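Local coordinates for PPC domain-containing protein (Pyrococcus horikoshii, PDB 2DT4) that is of unknown function but belongs to the plant- and prokaryote-conserved (PPC) family, whose plant members include DNA-binding AT-hook proteins, and assembles as a trimer, at residues Ile73-Asn78 against Val88-Ser93. Residues are numbered along the deposited sequence; the frame is centred on the assembly and turned at random.
Sequences ISLIGN and VHAHVS
Ser93 OG donates to Ser74 OG at 2.7 Å, hydroxyl to hydroxyl, with both serines on the same face of the sheet. Ser74 OG sits between its backbone N and carbonyl carbon (chi1 65°), a turn that also lets it donate to a water, which in turn donates a hydrogen bond to His91 O. With an alanine here in place of Ser74, the Ser93 hydroxyl would probably lose its acceptor and the water one of its two anchors. On the other face, Leu75 CD1 rests 3.9 Å from Val92 CG1, the two side chains crossing at a slant, and Ala90 CB lies 4.1 Å from Leu75 CG. The strands form an antiparallel beta hairpin, with a classic beta bulge where Ile73 and Ser74 both face Ser93: Ile73 N reaches Ser93 O at 2.9 Å, while the bond from Ser74 N is weak. Further along, Gly77 brings its CA within 4.0 Å of Ala90 CA; a CB on Gly77 would run into His89 O and Ala90 CB. Asn78 and His89 run side by side, amide and ring planes 57° apart; Asn78 OD1 is held by Arg128, and its ND2 by Glu115 of the second subunit. Leu75 continues onto Leu22 of helix 22-33, whereas Ile76 packs against Ile76 of the third subunit.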
loop_
_atom_site.group_PDB
_atom_site.type_symbol
_atom_site.label_atom_id
_atom_site.label_comp_id
_atom_site.label_asym_id
_atom_site.label_seq_id
_atom_site.Cartn_x
_atom_site.Cartn_y
_atom_site.Cartn_z
ATOM N N ILE A 73 5.260 -0.552 8.355
ATOM C CA ILE A 73 3.859 -0.869 8.177
ATOM C C ILE A 73 3.470 -0.762 6.711
ATOM O O ILE A 73 2.796 -1.637 6.178
ATOM C CB ILE A 73 2.996 0.057 9.044
ATOM C CG1 ILE A 73 3.249 -0.219 10.527
ATOM C CG2 ILE A 73 1.495 0.032 8.623
ATOM C CD1 ILE A 73 2.706 0.843 11.453
ATOM N N SER A 74 4.001 0.253 6.049
ATOM C CA SER A 74 3.812 0.386 4.616
ATOM C C SER A 74 5.002 1.048 4.009
ATOM O O SER A 74 5.494 1.982 4.571
ATOM C CB SER A 74 2.561 1.200 4.278
ATOM O OG SER A 74 2.640 2.544 4.699
ATOM N N LEU A 75 5.336 0.477 2.757
ATOM C CA LEU A 75 6.261 1.153 1.935
ATOM C C LEU A 75 5.504 1.144 0.640
ATOM O O LEU A 75 5.040 0.100 0.210
ATOM C CB LEU A 75 7.601 0.409 1.786
ATOM C CG LEU A 75 8.453 1.185 0.776
ATOM C CD1 LEU A 75 9.871 1.265 1.208
ATOM C CD2 LEU A 75 8.270 0.694 -0.614
ATOM N N ILE A 76 5.398 2.318 0.013
ATOM C CA ILE A 76 4.715 2.426 -1.265
ATOM C C ILE A 76 5.577 3.368 -2.029
ATOM O O ILE A 76 5.992 4.387 -1.499
ATOM C CB ILE A 76 3.268 2.956 -1.226
ATOM C CG1 ILE A 76 2.374 1.994 -0.422
ATOM C CG2 ILE A 76 2.739 3.118 -2.621
ATOM C CD1 ILE A 76 1.000 2.504 -0.227
ATOM N N GLY A 77 5.860 3.057 -3.275
ATOM C CA GLY A 77 6.636 3.982 -4.059
ATOM C C GLY A 77 6.863 3.534 -5.475
ATOM O O GLY A 77 6.151 2.690 -5.994
ATOM N N ASN A 78 7.882 4.115 -6.093
ATOM C CA ASN A 78 8.125 3.832 -7.493
ATOM C C ASN A 78 9.600 3.992 -7.831
ATOM O O ASN A 78 10.374 4.579 -7.073
ATOM C CB ASN A 78 7.230 4.741 -8.366
ATOM C CG ASN A 78 7.398 6.200 -8.051
ATOM O OD1 ASN A 78 8.503 6.735 -8.205
ATOM N ND2 ASN A 78 6.326 6.850 -7.549
ATOM N N VAL A 88 14.745 5.724 -6.881
ATOM C CA VAL A 88 13.716 5.161 -6.010
ATOM C C VAL A 88 13.091 6.269 -5.162
ATOM O O VAL A 88 13.792 7.024 -4.482
ATOM C CB VAL A 88 14.289 4.056 -5.115
ATOM C CG1 VAL A 88 13.142 3.295 -4.434
ATOM C CG2 VAL A 88 15.159 3.106 -5.929
ATOM N N HIS A 89 11.764 6.385 -5.232
ATOM C CA HIS A 89 11.017 7.359 -4.437
ATOM C C HIS A 89 9.963 6.596 -3.685
ATOM O O HIS A 89 9.120 5.949 -4.293
ATOM C CB HIS A 89 10.396 8.441 -5.301
ATOM C CG HIS A 89 9.763 9.546 -4.524
ATOM N ND1 HIS A 89 10.326 10.046 -3.365
ATOM C CD2 HIS A 89 8.601 10.224 -4.705
ATOM C CE1 HIS A 89 9.548 11.006 -2.885
ATOM N NE2 HIS A 89 8.507 11.139 -3.685
ATOM N N ALA A 90 10.018 6.649 -2.361
ATOM C CA ALA A 90 9.033 5.948 -1.543
ATOM C C ALA A 90 8.657 6.690 -0.280
ATOM O O ALA A 90 9.423 7.486 0.239
ATOM C CB ALA A 90 9.530 4.571 -1.176
ATOM N N HIS A 91 7.471 6.395 0.229
ATOM C CA HIS A 91 6.979 6.924 1.508
ATOM C C HIS A 91 6.728 5.744 2.416
ATOM O O HIS A 91 6.424 4.647 1.955
ATOM C CB HIS A 91 5.672 7.709 1.357
ATOM C CG HIS A 91 5.856 9.066 0.750
ATOM N ND1 HIS A 91 5.329 10.204 1.315
ATOM C CD2 HIS A 91 6.558 9.477 -0.331
ATOM C CE1 HIS A 91 5.635 11.249 0.568
ATOM N NE2 HIS A 91 6.379 10.837 -0.440
ATOM N N VAL A 92 6.928 5.989 3.712
ATOM C CA VAL A 92 6.774 4.883 4.690
ATOM C C VAL A 92 5.933 5.310 5.872
ATOM O O VAL A 92 5.927 6.473 6.268
ATOM C CB VAL A 92 8.156 4.405 5.208
ATOM C CG1 VAL A 92 8.919 3.671 4.138
ATOM C CG2 VAL A 92 8.945 5.560 5.802
ATOM N N SER A 93 5.287 4.303 6.472
ATOM C CA SER A 93 4.580 4.469 7.727
ATOM C C SER A 93 5.307 3.447 8.619
ATOM O O SER A 93 5.639 2.316 8.187
ATOM C CB SER A 93 3.078 4.269 7.703
ATOM O OG SER A 93 2.778 2.982 7.384
HETATM O O HOH W 1 3.625 3.924 2.572
#